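Local coordinates for protein major allergen Dau c 1 (Daucus carota, PDB 2WQL) that belongs to the Bet v 1 family of plant pathogenesis-related proteins, is a major carrot allergen, and may bind small ligands such as abscisic acid, at residues K18-G22 with I23-V27; V128-E131 with N132-F135; A146-A149 with Y150-N154. The protein carries 4 engineered substitutions. All coordinates share one frame; numbering follows the deposited sequence.

All three contacts are local, made at or near the ends of helices of one Bet v 1 fold, in which a long C-terminal helix and two short helices pack against a curved antiparallel sheet. Contact 1 comes first along the chain, at the end of helix 16-25. Contacts 2 and 3 lie at the start and the end of helix 130-153, their centres about 28 Å apart. Contacts 1 and 3, with centres about 11 Å apart, touch each other, I23 and G22 meeting I147 while K18 and I19 meet L151. The short helix thus packs against the end of the long one beside the ligand, whereas contacts 2 and 3 both reach the second subunit.

Contact 1: K18-G22 with I23-V27; sequences KIFSG and IVLDV. With P4C (O-acetaldehydyl-hexaethylene glycol), chain E.
I19 and I23 share the last undisturbed alpha-helical bond named here, I23 N to I19 O at 2.9 Å, near the end of helix 16-25, the first of the two short helices that support the C-terminal helix in the Bet v 1 fold. The widening starts at F20 O, which accepts from V24 N at 3.0 Å and also takes a weak bond from L25 N, five residues on. D26 N then reaches five residues back to S21 O at 2.8 Å, closing the wider pi-type turn on which the helix ends. F20 packs on V24 and L25, four and five residues further along. Its CG lies anti to the backbone N (chi1 -169°), placing the ring against both: V24 CB sits over one face in a CH-pi contact, 4.1 Å from the centroid, and L25 CG comes obliquely to the ring at F20 CE2, 4.0 Å away. Elsewhere on the helix I19 CG2 meets I23 CD1 at 3.6 Å, and both isoleucines continue into F144 of the long helix and T114 of the sheet. S21 OG turns back onto K18 O at 2.6 Å, approaching from the same face of that carbonyl as G22 N. I23 belongs to the ligand pocket through its backbone: I23 O lies 3.1 Å from P4C O1, the aldehyde oxygen of the ligand.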
loop_
_atom_site.group_PDB
_atom_site.type_symbol
_atom_site.label_atom_id
_atom_site.label_comp_id
_atom_site.label_asym_id
_atom_site.label_seq_id
_atom_site.Cartn_x
_atom_site.Cartn_y
_atom_site.Cartn_z
ATOM N N LYS A 18 22.578 4.489 -3.853
ATOM C CA LYS A 18 23.212 5.372 -2.884
ATOM C C LYS A 18 23.059 4.832 -1.451
ATOM O O LYS A 18 24.013 4.858 -0.671
ATOM C CB LYS A 18 22.627 6.777 -3.022
ATOM C CG LYS A 18 23.604 7.917 -2.821
ATOM C CD LYS A 18 23.034 9.235 -3.404
ATOM C CE LYS A 18 24.064 10.380 -3.436
ATOM N NZ LYS A 18 23.421 11.697 -3.102
ATOM N N ILE A 19 21.872 4.332 -1.113
ATOM C CA ILE A 19 21.629 3.758 0.211
ATOM C C ILE A 19 22.548 2.570 0.457
ATOM O O ILE A 19 23.202 2.474 1.497
ATOM C CB ILE A 19 20.155 3.316 0.381
ATOM C CG1 ILE A 19 19.257 4.531 0.617
ATOM C CG2 ILE A 19 19.989 2.373 1.550
ATOM C CD1 ILE A 19 19.458 5.193 1.959
ATOM N N PHE A 20 22.607 1.675 -0.515
ATOM C CA PHE A 20 23.462 0.512 -0.429
ATOM C C PHE A 20 24.924 0.885 -0.237
ATOM O O PHE A 20 25.642 0.200 0.476
ATOM C CB PHE A 20 23.339 -0.336 -1.693
ATOM C CG PHE A 20 23.996 -1.683 -1.582
ATOM C CD1 PHE A 20 23.386 -2.706 -0.859
ATOM C CD2 PHE A 20 25.206 -1.930 -2.191
ATOM C CE1 PHE A 20 23.971 -3.964 -0.757
ATOM C CE2 PHE A 20 25.804 -3.184 -2.092
ATOM C CZ PHE A 20 25.181 -4.203 -1.371
ATOM N N SER A 21 25.378 1.952 -0.884
ATOM C CA SER A 21 26.767 2.352 -0.743
ATOM C C SER A 21 27.006 2.853 0.675
ATOM O O SER A 21 28.071 2.644 1.236
ATOM C CB SER A 21 27.155 3.416 -1.769
ATOM O OG SER A 21 26.533 4.655 -1.451
ATOM N N GLY A 22 26.006 3.487 1.266
ATOM C CA GLY A 22 26.161 4.037 2.596
ATOM C C GLY A 22 26.080 2.994 3.694
ATOM O O GLY A 22 26.858 3.023 4.643
ATOM N N ILE A 23 25.130 2.075 3.581
ATOM C CA ILE A 23 24.878 1.140 4.675
ATOM C C ILE A 23 25.585 -0.195 4.495
ATOM O O ILE A 23 25.533 -1.016 5.401
ATOM C CB ILE A 23 23.364 0.902 4.938
ATOM C CG1 ILE A 23 22.735 0.060 3.824
ATOM C CG2 ILE A 23 22.625 2.233 5.119
ATOM C CD1 ILE A 23 21.214 -0.091 3.931
ATOM N N VAL A 24 26.250 -0.410 3.357
ATOM C CA VAL A 24 27.092 -1.605 3.159
ATOM C C VAL A 24 28.513 -1.268 2.694
ATOM O O VAL A 24 29.480 -1.469 3.435
ATOM C CB VAL A 24 26.459 -2.585 2.151
ATOM C CG1 VAL A 24 27.407 -3.723 1.853
ATOM C CG2 VAL A 24 25.134 -3.120 2.680
ATOM N N LEU A 25 28.647 -0.746 1.477
ATOM C CA LEU A 25 29.971 -0.633 0.850
ATOM C C LEU A 25 30.942 0.259 1.606
ATOM O O LEU A 25 32.098 -0.125 1.813
ATOM C CB LEU A 25 29.861 -0.138 -0.604
ATOM C CG LEU A 25 29.155 -1.086 -1.582
ATOM C CD1 LEU A 25 29.225 -0.569 -3.009
ATOM C CD2 LEU A 25 29.735 -2.486 -1.476
ATOM N N ASP A 26 30.463 1.438 2.010
ATOM C CA ASP A 26 31.297 2.471 2.628
ATOM C C ASP A 26 31.014 2.634 4.115
ATOM O O ASP A 26 31.456 3.597 4.732
ATOM C CB ASP A 26 31.077 3.806 1.915
ATOM C CG ASP A 26 31.362 3.726 0.426
ATOM O OD1 ASP A 26 32.278 2.968 0.032
ATOM O OD2 ASP A 26 30.685 4.439 -0.352
ATOM N N VAL A 27 30.306 1.680 4.698
ATOM C CA VAL A 27 29.877 1.786 6.091
ATOM C C VAL A 27 30.993 2.116 7.091
ATOM O O VAL A 27 30.770 2.861 8.025
ATOM C CB VAL A 27 29.166 0.495 6.557
ATOM C CG1 VAL A 27 30.182 -0.640 6.771
ATOM C CG2 VAL A 27 28.385 0.774 7.832
HETATM O O1 P4C E . 27.022 -3.210 7.092
HETATM C C2 P4C E . 26.131 -3.741 7.751
HETATM C C3 P4C E . 24.709 -3.841 7.229
HETATM O O4 P4C E . 23.939 -4.583 8.193
HETATM C C5 P4C E . 22.697 -5.167 7.740
HETATM C C6 P4C E . 22.308 -6.292 8.710
HETATM O O7 P4C E . 21.401 -5.827 9.705
HETATM C C8 P4C E . 20.056 -5.577 9.238
HETATM C C9 P4C E . 19.491 -4.197 9.647
HETATM O O10 P4C E . 19.296 -3.348 8.489
HETATM C C11 P4C E . 19.258 -1.937 8.777
HETATM C C12 P4C E . 20.510 -1.225 8.267
HETATM O O13 P4C E . 21.220 -0.613 9.355
HETATM C C14 P4C E . 22.377 0.142 8.972
HETATM C C15 P4C E . 23.596 -0.760 8.812
HETATM O O16 P4C E . 24.457 -0.675 9.949
HETATM C C17 P4C E . 25.219 -1.875 10.223
HETATM C C18 P4C E . 25.424 -2.079 11.742
HETATM O O19 P4C E . 25.670 -3.461 12.103
HETATM C C20 P4C E . 24.572 -4.127 12.760
HETATM C C21 P4C E . 24.593 -5.638 12.448
HETATM O O22 P4C E . 23.345 -6.168 11.942
#

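Contact 2: V128-E131 with N132-F135; sequences VPEE and NIKF
P129 and N132 meet where the amide oxygen of N132 rests against the proline ring, with N132 OD1 3.5 Å from P129 CB and nearly as close to CG and CD. The asparagine side chain crosses the ring obliquely, CG standing opposite its own carbonyl carbon (chi1 -59°), which directs the amide back toward the start of the chain segment. On another side of the turn the two branched residues V128 and I133 pack together, V128 CG1 lying 4.1 Å from I133 CG1, while the tip of the isoleucine, CD1, comes within 3.8 Å of V128 O. E130 and K134 cross at about a right angle and touch through their aliphatic parts, E130 CG to K134 CE at 4.0 Å. Their charged ends stay apart, E130 OE2 lying 5.7 Å from K134 NZ, so they do not form a salt bridge at this distance, though a weak electrostatic attraction is possible. This is the N-terminal turn of helix 130-153, the long C-terminal helix of the Bet v 1 fold, with P129 at the N-cap position. The backbone tightens as the helix gets under way: P129 O receives weak bonds from N132 N and I133 N, whereas K134 N meets E130 O at 3.0 Å, and F135 N follows with E131 O at 3.1 Å. Further out, F120 of strand 112-122 packs on both V128 and I133, and Q4 OE1 accepts from V128 N. E131 and K134 touch I152 of the second subunit, and F135 touches its A149.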
loop_
_atom_site.group_PDB
_atom_site.type_symbol
_atom_site.label_atom_id
_atom_site.label_comp_id
_atom_site.label_asym_id
_atom_site.label_seq_id
_atom_site.Cartn_x
_atom_site.Cartn_y
_atom_site.Cartn_z
ATOM N N VAL A 128 12.847 -15.959 21.003
ATOM C CA VAL A 128 13.328 -14.598 21.213
ATOM C C VAL A 128 12.135 -13.668 21.434
ATOM O O VAL A 128 11.283 -13.568 20.564
ATOM C CB VAL A 128 14.103 -14.079 20.006
ATOM C CG1 VAL A 128 14.646 -12.691 20.300
ATOM C CG2 VAL A 128 15.227 -15.052 19.618
ATOM N N PRO A 129 12.063 -12.991 22.594
ATOM C CA PRO A 129 10.887 -12.172 22.898
ATOM C C PRO A 129 10.691 -10.967 21.979
ATOM O O PRO A 129 11.663 -10.389 21.490
ATOM C CB PRO A 129 11.155 -11.686 24.323
ATOM C CG PRO A 129 12.134 -12.628 24.869
ATOM C CD PRO A 129 12.990 -13.035 23.737
ATOM N N GLU A 130 9.430 -10.587 21.791
ATOM C CA GLU A 130 9.061 -9.479 20.919
ATOM C C GLU A 130 9.766 -8.169 21.323
ATOM O O GLU A 130 10.171 -7.393 20.456
ATOM C CB GLU A 130 7.527 -9.333 20.870
ATOM C CG GLU A 130 6.959 -8.530 19.684
ATOM C CD GLU A 130 7.378 -9.066 18.287
ATOM O OE1 GLU A 130 7.631 -10.292 18.141
ATOM O OE2 GLU A 130 7.442 -8.247 17.326
ATOM N N GLU A 131 9.959 -7.929 22.621
ATOM C CA GLU A 131 10.605 -6.665 23.059
ATOM C C GLU A 131 12.038 -6.544 22.522
ATOM O O GLU A 131 12.471 -5.473 22.156
ATOM C CB GLU A 131 10.535 -6.447 24.593
ATOM C CG GLU A 131 11.600 -7.197 25.446
ATOM C CD GLU A 131 11.842 -6.596 26.858
ATOM O OE1 GLU A 131 12.222 -5.400 26.957
ATOM O OE2 GLU A 131 11.706 -7.338 27.869
ATOM N N ASN A 132 12.772 -7.638 22.459
ATOM C CA ASN A 132 14.155 -7.586 21.966
ATOM C C ASN A 132 14.213 -7.352 20.467
ATOM O O ASN A 132 15.149 -6.723 19.972
ATOM C CB ASN A 132 14.905 -8.875 22.295
ATOM C CG ASN A 132 14.963 -9.146 23.762
ATOM O OD1 ASN A 132 14.009 -9.644 24.346
ATOM N ND2 ASN A 132 16.075 -8.813 24.377
ATOM N N ILE A 133 13.224 -7.881 19.744
ATOM C CA ILE A 133 13.142 -7.694 18.304
ATOM C C ILE A 133 12.780 -6.232 17.975
ATOM O O ILE A 133 13.368 -5.615 17.081
ATOM C CB ILE A 133 12.138 -8.686 17.671
ATOM C CG1 ILE A 133 12.634 -10.127 17.859
ATOM C CG2 ILE A 133 11.951 -8.405 16.180
ATOM C CD1 ILE A 133 11.556 -11.210 17.624
ATOM N N LYS A 134 11.816 -5.684 18.696
ATOM C CA LYS A 134 11.455 -4.278 18.521
ATOM C C LYS A 134 12.627 -3.341 18.823
ATOM O O LYS A 134 12.812 -2.326 18.143
ATOM C CB LYS A 134 10.274 -3.890 19.409
ATOM C CG LYS A 134 8.912 -4.399 18.951
ATOM C CD LYS A 134 7.876 -4.123 20.082
ATOM C CE LYS A 134 6.454 -4.573 19.726
ATOM N NZ LYS A 134 5.480 -4.224 20.802
ATOM N N PHE A 135 13.403 -3.677 19.843
ATOM C CA PHE A 135 14.585 -2.891 20.196
ATOM C C PHE A 135 15.565 -2.845 19.037
ATOM O O PHE A 135 16.037 -1.780 18.656
ATOM C CB PHE A 135 15.295 -3.474 21.419
ATOM C CG PHE A 135 16.524 -2.721 21.802
ATOM C CD1 PHE A 135 16.432 -1.576 22.574
ATOM C CD2 PHE A 135 17.776 -3.131 21.368
ATOM C CE1 PHE A 135 17.564 -0.851 22.916
ATOM C CE2 PHE A 135 18.914 -2.411 21.712
ATOM C CZ PHE A 135 18.807 -1.274 22.485
#

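Contact 3: A146-A149 with Y150-N154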
loop_
_atom_site.group_PDB
_atom_site.type_symbol
_atom_site.label_atom_id
_atom_site.label_comp_id
_atom_site.label_asym_id
_atom_site.label_seq_id
_atom_site.Cartn_x
_atom_site.Cartn_y
_atom_site.Cartn_z
ATOM N N ALA A 146 20.417 7.948 10.335
ATOM C CA ALA A 146 21.575 8.812 10.537
ATOM C C ALA A 146 22.433 8.784 9.267
ATOM O O ALA A 146 22.953 9.808 8.835
ATOM C CB ALA A 146 22.379 8.369 11.758
ATOM N N ILE A 147 22.562 7.599 8.669
ATOM C CA ILE A 147 23.310 7.432 7.422
ATOM C C ILE A 147 22.595 8.106 6.249
ATOM O O ILE A 147 23.225 8.783 5.430
ATOM C CB ILE A 147 23.587 5.929 7.117
ATOM C CG1 ILE A 147 24.607 5.362 8.109
ATOM C CG2 ILE A 147 24.128 5.730 5.712
ATOM C CD1 ILE A 147 24.620 3.849 8.178
ATOM N N GLU A 148 21.281 7.939 6.172
ATOM C CA GLU A 148 20.479 8.655 5.167
ATOM C C GLU A 148 20.736 10.173 5.220
ATOM O O GLU A 148 20.904 10.834 4.198
ATOM C CB GLU A 148 18.989 8.368 5.367
ATOM C CG GLU A 148 18.134 8.645 4.147
ATOM C CD GLU A 148 16.642 8.713 4.460
ATOM O OE1 GLU A 148 16.098 9.827 4.423
ATOM O OE2 GLU A 148 16.005 7.673 4.751
ATOM N N ALA A 149 20.785 10.716 6.424
ATOM C CA ALA A 149 21.053 12.135 6.615
ATOM C C ALA A 149 22.415 12.521 6.048
ATOM O O ALA A 149 22.557 13.542 5.378
ATOM C CB ALA A 149 20.975 12.479 8.076
ATOM N N TYR A 150 23.423 11.699 6.310
ATOM C CA TYR A 150 24.773 11.976 5.808
ATOM C C TYR A 150 24.830 11.924 4.255
ATOM O O TYR A 150 25.485 12.755 3.611
ATOM C CB TYR A 150 25.778 11.007 6.442
ATOM C CG TYR A 150 27.141 11.045 5.802
ATOM C CD1 TYR A 150 28.131 11.882 6.290
ATOM C CD2 TYR A 150 27.432 10.247 4.705
ATOM C CE1 TYR A 150 29.383 11.928 5.703
ATOM C CE2 TYR A 150 28.673 10.281 4.104
ATOM C CZ TYR A 150 29.650 11.125 4.602
ATOM O OH TYR A 150 30.893 11.158 4.002
ATOM N N LEU A 151 24.134 10.946 3.673
ATOM C CA LEU A 151 24.036 10.806 2.215
ATOM C C LEU A 151 23.317 11.985 1.542
ATOM O O LEU A 151 23.739 12.440 0.463
ATOM C CB LEU A 151 23.335 9.501 1.841
ATOM C CG LEU A 151 24.079 8.212 2.214
ATOM C CD1 LEU A 151 23.257 6.994 1.861
ATOM C CD2 LEU A 151 25.451 8.152 1.563
ATOM N N ILE A 152 22.246 12.480 2.159
ATOM C CA ILE A 152 21.523 13.606 1.594
ATOM C C ILE A 152 22.406 14.869 1.570
ATOM O O ILE A 152 22.270 15.706 0.678
ATOM C CB ILE A 152 20.224 13.879 2.362
ATOM C CG1 ILE A 152 19.218 12.762 2.092
ATOM C CG2 ILE A 152 19.635 15.246 1.987
ATOM C CD1 ILE A 152 18.080 12.700 3.112
ATOM N N ALA A 153 23.309 14.984 2.542
ATOM C CA ALA A 153 24.172 16.159 2.691
ATOM C C ALA A 153 25.504 16.052 1.921
ATOM O O ALA A 153 26.136 17.074 1.644
ATOM C CB ALA A 153 24.441 16.424 4.158
ATOM N N ASN A 154 25.924 14.836 1.575
ATOM C CA ASN A 154 27.214 14.606 0.890
ATOM C C ASN A 154 27.065 13.726 -0.356
ATOM O O ASN A 154 26.396 14.101 -1.327
ATOM C CB ASN A 154 28.226 13.944 1.839
ATOM C CG ASN A 154 28.523 14.796 3.063
ATOM O OD1 ASN A 154 29.339 15.730 3.003
ATOM N ND2 ASN A 154 27.861 14.482 4.185
#
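I147 and L151 are brought together by their first torsions: the isoleucine holds CG2 anti to its backbone N (chi1 -70°), and the leucine sets CG opposite its carbonyl carbon (chi1 -66°). The two side chains run side by side, pointing the same way, and I147 CG2 and L151 CD1 meet at 4.1 Å. E148 and I152 run alongside each other in similar fashion. The glutamate chain extends from a first torsion of -160°, and its OE1 lies 3.7 Å from I152 CD1, an apolar neighbour; E148 OE2 forms a salt bridge with K145 NZ and takes part in a weak hydrogen bond with S12 OG. Beneath these side chains the backbone keeps regular alpha-helical bonding, with L151 N and I152 N each 2.9 Å from I147 O and E148 O respectively. Y150 N to A146 O is longer at 3.2 Å, and A153 N to A149 O stretches to 3.3 Å with a more bent geometry. These are the last turns of helix 130-153, the long C-terminal helix that crosses the curved sheet in the Bet v 1 fold. At its end N154 folds back on the final turn: N154 ND2 donates to Y150 O at 3.0 Å, tilted somewhat from that carbonyl's plane, and the same nitrogen stands above one face of the Y150 ring, offset toward the rim. The ring packs on V30, K33 and A34 of helix 27-34, and I147 shares V30 with it. The side chain of I147 is about 4 Å from the bound P4C. The dimer partner contributes A138 against E148 and A149, and F135 against A153, both A138 and F135 belonging to the second subunit.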